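Long-range contacts in phosphoribosylformylglycinamidine synthase 2 (Thermus thermophilus, PDB 3VIU), which is a large AIR synthase-related (PurM-like) enzyme built from two N- and C-terminal domain pairs in one chain, here with ADP and magnesium bound: residues A202-D207 against Q305-L310; V280-D285 against P333-I338. All blocks are in the same frame, centred on the assembly; numbering follows the deposited sequence.

Interaction 1: residues A202-D207 against Q305-L310; sequences AKTGRD and QERMVL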
ATOM      1  N   ALA A 202      -7.691   3.707  24.716  1.00 20.24           N
ATOM      2  CA  ALA A 202      -8.915   4.469  24.930  1.00 21.46           C
ATOM      3  C   ALA A 202     -10.026   3.581  25.485  1.00 22.63           C
ATOM      4  O   ALA A 202      -9.964   2.355  25.390  1.00 22.25           O
ATOM      5  CB  ALA A 202      -9.370   5.101  23.613  1.00 20.10           C
ATOM      6  N   LYS A 203     -11.044   4.205  26.066  1.00 22.83           N
ATOM      7  CA  LYS A 203     -12.163   3.455  26.603  1.00 25.02           C
ATOM      8  C   LYS A 203     -13.174   3.224  25.477  1.00 24.15           C
ATOM      9  O   LYS A 203     -13.278   4.029  24.555  1.00 24.68           O
ATOM     10  CB  LYS A 203     -12.793   4.198  27.789  1.00 27.53           C
ATOM     11  CG  LYS A 203     -12.941   5.695  27.613  1.00 36.20           C
ATOM     12  CD  LYS A 203     -11.598   6.421  27.716  1.00 41.19           C
ATOM     13  CE  LYS A 203     -11.735   7.906  27.365  1.00 44.07           C
ATOM     14  NZ  LYS A 203     -12.732   8.637  28.221  1.00 44.66           N
ATOM     15  N   THR A 204     -13.895   2.110  25.541  1.00 22.33           N
ATOM     16  CA  THR A 204     -14.871   1.765  24.512  1.00 20.95           C
ATOM     17  C   THR A 204     -16.134   2.612  24.546  1.00 21.20           C
ATOM     18  O   THR A 204     -16.828   2.670  25.566  1.00 18.93           O
ATOM     19  CB  THR A 204     -15.282   0.282  24.622  1.00 19.44           C
ATOM     20  OG1 THR A 204     -14.134  -0.540  24.419  1.00 20.76           O
ATOM     21  CG2 THR A 204     -16.335  -0.064  23.593  1.00 16.03           C
ATOM     22  N   GLY A 205     -16.425   3.255  23.416  1.00 20.47           N
ATOM     23  CA  GLY A 205     -17.614   4.080  23.299  1.00 22.15           C
ATOM     24  C   GLY A 205     -18.512   3.602  22.167  1.00 24.33           C
ATOM     25  O   GLY A 205     -18.285   2.540  21.586  1.00 24.00           O
ATOM     26  N   ARG A 206     -19.544   4.375  21.851  1.00 25.68           N
ATOM     27  CA  ARG A 206     -20.453   4.007  20.772  1.00 27.10           C
ATOM     28  C   ARG A 206     -19.928   4.592  19.472  1.00 27.38           C
ATOM     29  O   ARG A 206     -20.499   5.526  18.920  1.00 28.84           O
ATOM     30  CB  ARG A 206     -21.869   4.510  21.075  1.00 26.58           C
ATOM     31  CG  ARG A 206     -22.656   3.551  21.954  1.00 28.34           C
ATOM     32  CD  ARG A 206     -23.997   4.107  22.403  1.00 28.68           C
ATOM     33  NE  ARG A 206     -23.844   5.052  23.502  1.00 33.20           N
ATOM     34  CZ  ARG A 206     -24.420   4.925  24.695  1.00 32.20           C
ATOM     35  NH1 ARG A 206     -24.210   5.845  25.625  1.00 33.33           N
ATOM     36  NH2 ARG A 206     -25.205   3.889  24.963  1.00 32.42           N
ATOM     37  N   ASP A 207     -18.823   4.021  19.000  1.00 28.63           N
ATOM     38  CA  ASP A 207     -18.157   4.461  17.776  1.00 27.98           C
ATOM     39  C   ASP A 207     -18.286   3.447  16.641  1.00 27.98           C
ATOM     40  O   ASP A 207     -18.092   2.247  16.842  1.00 25.48           O
ATOM     41  CB  ASP A 207     -16.670   4.707  18.052  1.00 28.51           C
ATOM     42  CG  ASP A 207     -16.432   5.737  19.144  1.00 28.60           C
ATOM     43  OD1 ASP A 207     -15.277   5.853  19.597  1.00 32.69           O
ATOM     44  OD2 ASP A 207     -17.383   6.436  19.548  1.00 30.35           O
ATOM     45  N   GLN A 305     -11.246   3.917  18.388  1.00 20.72           N
ATOM     46  CA  GLN A 305      -9.824   3.957  18.056  1.00 23.44           C
ATOM     47  C   GLN A 305      -8.886   3.761  19.238  1.00 23.43           C
ATOM     48  O   GLN A 305      -9.300   3.805  20.400  1.00 22.99           O
ATOM     49  CB  GLN A 305      -9.478   5.283  17.374  1.00 25.20           C
ATOM     50  CG  GLN A 305     -10.282   5.585  16.123  1.00 28.39           C
ATOM     51  CD  GLN A 305     -10.035   4.586  15.016  1.00 29.13           C
ATOM     52  OE1 GLN A 305      -8.897   4.345  14.623  1.00 30.49           O
ATOM     53  NE2 GLN A 305     -11.107   4.003  14.503  1.00 32.87           N
ATOM     54  N   GLU A 306      -7.612   3.567  18.902  1.00 23.28           N
ATOM     55  CA  GLU A 306      -6.523   3.345  19.852  1.00 24.57           C
ATOM     56  C   GLU A 306      -6.805   2.386  21.004  1.00 24.90           C
ATOM     57  O   GLU A 306      -6.604   2.724  22.173  1.00 25.93           O
ATOM     58  CB  GLU A 306      -5.984   4.673  20.413  1.00 24.43           C
ATOM     59  CG  GLU A 306      -6.901   5.860  20.285  1.00 28.42           C
ATOM     60  CD  GLU A 306      -6.835   6.533  18.921  1.00 29.39           C
ATOM     61  OE1 GLU A 306      -7.721   7.368  18.655  1.00 32.96           O
ATOM     62  OE2 GLU A 306      -5.913   6.245  18.125  1.00 26.88           O
ATOM     63  N   ARG A 307      -7.268   1.187  20.664  1.00 24.18           N
ATOM     64  CA  ARG A 307      -7.532   0.153  21.660  1.00 24.50           C
ATOM     65  C   ARG A 307      -6.618  -1.021  21.323  1.00 25.56           C
ATOM     66  O   ARG A 307      -6.384  -1.320  20.148  1.00 22.73           O
ATOM     67  CB  ARG A 307      -8.999  -0.275  21.640  1.00 21.27           C
ATOM     68  CG  ARG A 307      -9.929   0.707  22.328  1.00 19.87           C
ATOM     69  CD  ARG A 307     -11.327   0.143  22.370  1.00 18.64           C
ATOM     70  NE  ARG A 307     -11.804  -0.168  21.026  1.00 17.20           N
ATOM     71  CZ  ARG A 307     -12.888  -0.891  20.764  1.00 16.46           C
ATOM     72  NH1 ARG A 307     -13.618  -1.385  21.758  1.00 13.20           N
ATOM     73  NH2 ARG A 307     -13.235  -1.127  19.507  1.00 14.06           N
HETATM   74  N   MSE A 308      -6.106  -1.683  22.354  1.00 27.94           N
HETATM   75  CA  MSE A 308      -5.169  -2.779  22.153  1.00 30.95           C
HETATM   76  C   MSE A 308      -5.401  -3.957  23.105  1.00 30.19           C
HETATM   77  O   MSE A 308      -5.692  -3.774  24.288  1.00 29.00           O
HETATM   78  CB  MSE A 308      -3.745  -2.238  22.346  1.00 37.03           C
HETATM   79  CG  MSE A 308      -2.649  -3.030  21.664  1.00 47.23           C
HETATM   80 SE   MSE A 308      -2.582  -2.667  19.750  1.00 63.85          SE
HETATM   81  CE  MSE A 308      -1.175  -1.325  19.732  1.00 57.45           C
ATOM     82  N   VAL A 309      -5.256  -5.167  22.576  1.00 28.91           N
ATOM     83  CA  VAL A 309      -5.401  -6.390  23.356  1.00 28.63           C
ATOM     84  C   VAL A 309      -4.002  -6.982  23.579  1.00 27.83           C
ATOM     85  O   VAL A 309      -3.221  -7.095  22.633  1.00 26.51           O
ATOM     86  CB  VAL A 309      -6.270  -7.427  22.602  1.00 29.98           C
ATOM     87  CG1 VAL A 309      -6.162  -8.784  23.263  1.00 30.80           C
ATOM     88  CG2 VAL A 309      -7.720  -6.973  22.592  1.00 30.65           C
ATOM     89  N   LEU A 310      -3.676  -7.341  24.820  1.00 25.60           N
ATOM     90  CA  LEU A 310      -2.367  -7.929  25.107  1.00 23.54           C
ATOM     91  C   LEU A 310      -2.463  -9.151  26.020  1.00 22.93           C
ATOM     92  O   LEU A 310      -3.250  -9.175  26.965  1.00 21.88           O
ATOM     93  CB  LEU A 310      -1.425  -6.891  25.728  1.00 23.60           C
ATOM     94  CG  LEU A 310      -1.207  -5.605  24.927  1.00 23.67           C
ATOM     95  CD1 LEU A 310      -2.300  -4.620  25.274  1.00 22.13           C
ATOM     96  CD2 LEU A 310       0.141  -5.006  25.245  1.00 23.73           C
TER
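Ala202 takes the first step of this contact through its backbone: its N donates to Glu306 O at 2.9 Å, with the donor tilted 31° from the carbonyl plane. The bond prolongs the antiparallel pairing of strands 196-201 and 307-312 just past the end of the first strand, and it illustrates how a sheet can steer the loop that leaves it. Glu306 has positive phi and psi, a turned backbone that precedes the start of the second strand. The methyl of Ala202 points toward this turn and rests 3.5 Å from Gln305 O, while Ala202 O lies against CG of Arg307, also at 3.5 Å.

The next contact is at Thr204. Here the link is made by a side chain. Arg307 NH1 donates to Thr204 OG1 at 2.8 Å, the hydroxyl lying near the guanidinium edge but 20° out of its plane. A bend at chi3 (-57°) swings the arginine head back toward the loop, where the two side chains cross at about a right angle and Thr204 CG2 also packs 3.5 Å from NH1. The head is held from several directions, since NE bonds to Ser304 O and NH2 to Ser302 O; Gly205 O reaches the same neighbourhood through Ser302 OG. Beyond Thr204 the loop is tied elsewhere: Arg206 to Glu291 and Glu298, Asp207 to Arg290, all by salt bridges.

In the first of the chain's two C-terminal AIR synthase-related domains, the contact lies where strand 196-201 gives way to its loop. Helix 235-250 packs through Leu237 on Ala202 and Glu306, and farther along strand 307-312 Val309 meets helix 264-275.

Interaction 2: residues V280-D285 against P333-I338; sequences VELHLD and PVARTI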
ATOM      1  N   VAL A 280     -12.001 -17.981  24.229  1.00 22.99           N
ATOM      2  CA  VAL A 280     -11.812 -16.856  25.126  1.00 23.36           C
ATOM      3  C   VAL A 280     -13.110 -16.439  25.818  1.00 21.32           C
ATOM      4  O   VAL A 280     -14.167 -16.362  25.193  1.00 21.55           O
ATOM      5  CB  VAL A 280     -11.221 -15.648  24.363  1.00 23.97           C
ATOM      6  CG1 VAL A 280     -11.991 -15.439  23.086  1.00 26.48           C
ATOM      7  CG2 VAL A 280     -11.284 -14.385  25.229  1.00 26.45           C
ATOM      8  N   GLU A 281     -13.018 -16.192  27.118  1.00 19.32           N
ATOM      9  CA  GLU A 281     -14.162 -15.761  27.905  1.00 19.50           C
ATOM     10  C   GLU A 281     -13.979 -14.260  28.122  1.00 20.85           C
ATOM     11  O   GLU A 281     -12.979 -13.831  28.708  1.00 22.88           O
ATOM     12  CB  GLU A 281     -14.182 -16.484  29.258  1.00 17.88           C
ATOM     13  CG  GLU A 281     -15.386 -16.161  30.149  1.00 18.61           C
ATOM     14  CD  GLU A 281     -15.361 -16.917  31.485  1.00 17.95           C
ATOM     15  OE1 GLU A 281     -14.785 -16.405  32.476  1.00 16.58           O
ATOM     16  OE2 GLU A 281     -15.910 -18.035  31.529  1.00 15.51           O
ATOM     17  N   LEU A 282     -14.927 -13.464  27.642  1.00 20.30           N
ATOM     18  CA  LEU A 282     -14.847 -12.014  27.794  1.00 20.39           C
ATOM     19  C   LEU A 282     -15.804 -11.516  28.874  1.00 20.28           C
ATOM     20  O   LEU A 282     -16.990 -11.837  28.871  1.00 18.67           O
ATOM     21  CB  LEU A 282     -15.160 -11.324  26.453  1.00 19.87           C
ATOM     22  CG  LEU A 282     -15.287  -9.792  26.412  1.00 20.17           C
ATOM     23  CD1 LEU A 282     -14.037  -9.122  26.969  1.00 18.97           C
ATOM     24  CD2 LEU A 282     -15.522  -9.353  24.972  1.00 20.64           C
ATOM     25  N   HIS A 283     -15.271 -10.744  29.809  1.00 21.92           N
ATOM     26  CA  HIS A 283     -16.068 -10.180  30.889  1.00 24.28           C
ATOM     27  C   HIS A 283     -16.298  -8.720  30.522  1.00 23.77           C
ATOM     28  O   HIS A 283     -15.478  -7.864  30.836  1.00 24.56           O
ATOM     29  CB  HIS A 283     -15.301 -10.276  32.206  1.00 28.45           C
ATOM     30  CG  HIS A 283     -15.041 -11.681  32.659  1.00 34.67           C
ATOM     31  ND1 HIS A 283     -15.933 -12.392  33.434  1.00 36.71           N
ATOM     32  CD2 HIS A 283     -13.990 -12.510  32.444  1.00 36.03           C
ATOM     33  CE1 HIS A 283     -15.442 -13.594  33.678  1.00 37.72           C
ATOM     34  NE2 HIS A 283     -14.264 -13.692  33.088  1.00 37.19           N
ATOM     35  N   LEU A 284     -17.404  -8.436  29.847  1.00 22.28           N
ATOM     36  CA  LEU A 284     -17.682  -7.069  29.429  1.00 24.09           C
ATOM     37  C   LEU A 284     -17.720  -6.064  30.560  1.00 24.48           C
ATOM     38  O   LEU A 284     -17.449  -4.885  30.342  1.00 26.53           O
ATOM     39  CB  LEU A 284     -18.993  -6.994  28.636  1.00 20.62           C
ATOM     40  CG  LEU A 284     -18.897  -7.524  27.201  1.00 22.40           C
ATOM     41  CD1 LEU A 284     -20.267  -7.462  26.527  1.00 20.15           C
ATOM     42  CD2 LEU A 284     -17.858  -6.712  26.421  1.00 20.47           C
ATOM     43  N   ASP A 285     -18.040  -6.518  31.767  1.00 24.05           N
ATOM     44  CA  ASP A 285     -18.110  -5.604  32.898  1.00 24.82           C
ATOM     45  C   ASP A 285     -16.756  -5.017  33.258  1.00 23.81           C
ATOM     46  O   ASP A 285     -16.682  -3.970  33.894  1.00 26.05           O
ATOM     47  CB  ASP A 285     -18.699  -6.299  34.132  1.00 27.43           C
ATOM     48  CG  ASP A 285     -20.116  -6.784  33.907  1.00 29.61           C
ATOM     49  OD1 ASP A 285     -20.917  -6.027  33.316  1.00 33.01           O
ATOM     50  OD2 ASP A 285     -20.427  -7.916  34.331  1.00 31.82           O
ATOM     51  N   PRO A 333      -6.954  -6.456  32.986  1.00 23.84           N
ATOM     52  CA  PRO A 333      -7.412  -7.769  32.524  1.00 24.30           C
ATOM     53  C   PRO A 333      -8.901  -7.672  32.191  1.00 24.76           C
ATOM     54  O   PRO A 333      -9.697  -7.167  32.994  1.00 24.52           O
ATOM     55  CB  PRO A 333      -7.125  -8.676  33.720  1.00 24.34           C
ATOM     56  CG  PRO A 333      -7.270  -7.751  34.887  1.00 23.91           C
ATOM     57  CD  PRO A 333      -6.554  -6.512  34.405  1.00 23.49           C
ATOM     58  N   VAL A 334      -9.270  -8.162  31.011  1.00 23.41           N
ATOM     59  CA  VAL A 334     -10.648  -8.084  30.540  1.00 22.28           C
ATOM     60  C   VAL A 334     -11.237  -9.446  30.130  1.00 21.68           C
ATOM     61  O   VAL A 334     -12.462  -9.601  30.030  1.00 20.76           O
ATOM     62  CB  VAL A 334     -10.713  -7.070  29.350  1.00 22.62           C
ATOM     63  CG1 VAL A 334     -11.100  -7.768  28.062  1.00 20.75           C
ATOM     64  CG2 VAL A 334     -11.651  -5.940  29.681  1.00 21.32           C
ATOM     65  N   ALA A 335     -10.364 -10.426  29.902  1.00 19.07           N
ATOM     66  CA  ALA A 335     -10.792 -11.767  29.498  1.00 19.17           C
ATOM     67  C   ALA A 335      -9.731 -12.815  29.828  1.00 17.50           C
ATOM     68  O   ALA A 335      -8.656 -12.487  30.318  1.00 18.35           O
ATOM     69  CB  ALA A 335     -11.107 -11.794  27.992  1.00 18.68           C
ATOM     70  N   ARG A 336     -10.042 -14.077  29.558  1.00 16.50           N
ATOM     71  CA  ARG A 336      -9.112 -15.167  29.830  1.00 16.74           C
ATOM     72  C   ARG A 336      -9.318 -16.276  28.809  1.00 16.42           C
ATOM     73  O   ARG A 336     -10.388 -16.384  28.214  1.00 16.37           O
ATOM     74  CB  ARG A 336      -9.345 -15.728  31.236  1.00 16.83           C
ATOM     75  CG  ARG A 336     -10.761 -16.252  31.448  1.00 18.05           C
ATOM     76  CD  ARG A 336     -10.948 -16.823  32.845  1.00 20.72           C
ATOM     77  NE  ARG A 336     -10.902 -18.280  32.846  1.00 19.79           N
ATOM     78  CZ  ARG A 336     -11.962 -19.061  32.678  1.00 19.67           C
ATOM     79  NH1 ARG A 336     -13.164 -18.530  32.499  1.00 18.44           N
ATOM     80  NH2 ARG A 336     -11.814 -20.376  32.678  1.00 22.79           N
ATOM     81  N   THR A 337      -8.295 -17.098  28.609  1.00 16.38           N
ATOM     82  CA  THR A 337      -8.408 -18.198  27.663  1.00 18.68           C
ATOM     83  C   THR A 337      -9.004 -19.417  28.353  1.00 19.70           C
ATOM     84  O   THR A 337      -8.772 -19.646  29.540  1.00 21.88           O
ATOM     85  CB  THR A 337      -7.033 -18.592  27.065  1.00 18.24           C
ATOM     86  OG1 THR A 337      -6.102 -18.864  28.124  1.00 16.42           O
ATOM     87  CG2 THR A 337      -6.499 -17.475  26.181  1.00 15.51           C
ATOM     88  N   ILE A 338      -9.785 -20.183  27.598  1.00 21.21           N
ATOM     89  CA  ILE A 338     -10.416 -21.396  28.095  1.00 21.85           C
ATOM     90  C   ILE A 338     -10.165 -22.485  27.054  1.00 23.55           C
ATOM     91  O   ILE A 338      -9.895 -22.185  25.895  1.00 22.57           O
ATOM     92  CB  ILE A 338     -11.946 -21.204  28.294  1.00 20.59           C
ATOM     93  CG1 ILE A 338     -12.597 -20.753  26.991  1.00 20.12           C
ATOM     94  CG2 ILE A 338     -12.213 -20.174  29.385  1.00 19.30           C
ATOM     95  CD1 ILE A 338     -14.100 -20.579  27.103  1.00 20.76           C
TER
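Glu281 and Arg336 face each other as the hydrogen-bonded pair of an antiparallel beta ladder, flanked by the non-hydrogen-bonded pairs Val280-Thr337 and Leu282-Ala335. Glu281 N donates to Arg336 O at 2.9 Å. Farther along, His283 N meets Val334 O at 3.0 Å.

Above this backbone the same two residues form a salt bridge, a cross-strand charge pair on a hydrogen-bonded rung, consistent with added hold between the strands. Glu281 is fully extended, with CG anti to the backbone N (chi1 -177°), and Arg336 bends at chi3 to meet it. Its NH1 comes over the face of the carboxylate instead of pairing side-on in plane, 2.7 Å from Glu281 OE1, the salt bridge, and 3.0 Å from Glu281 OE2. The carboxylate carbon lies in the guanidinium plane, at its edge, yet the two flat groups are turned 67° apart.

The face with Val280, Leu282 and Ala335 is mostly apolar; Thr337 shares it, its OG1 bonded to Ser192 O. Val280 CG2 packs on Ala335 CB at 3.8 Å. Helix 264-275 covers this layer, Leu269 touching both Val280 and Leu282.

Beyond the first shell, neighbouring strands frame the pair. Val334 and Ala335 together oppose Ile197 of strand 196-201 in a classic beta bulge; the extra residue lies in strand 331-338 itself. At the bulge Leu282 CD1 reaches Val334 CG1 at 3.4 Å. Strand 342-347 pairs with the other edge of strand 279-283, and from it Arg344 forms a second salt bridge with Glu281 through OE2, so the carboxylate is shared by two arginines. An apolar neighbour flanks the charge pair: Ile338 CG2 sits 3.2 Å above the guanidinium plane of Arg336, displaced toward the rim.

Both contacts belong to one mixed seven-stranded sheet, their centres 15 Å apart and their nearest atoms about 6 Å apart without touching. Strand 196-201 connects them: interaction 1 begins as this strand ends, whereas in interaction 2 it borders strand 331-338 on the bulged side. Both are largely buried, but interaction 2 carries an exposed arginine. Interaction 1 ties a loop to the start of a strand, with one backbone bond and one side-chain bond. Interaction 2 is a true ladder between strands, burying nearly twice the surface (430 against 231 Å²) and setting a mostly apolar face against one that carries the Glu281-Arg336 pair. Arginine thus grips neutral oxygens in the first and a carboxylate in the second.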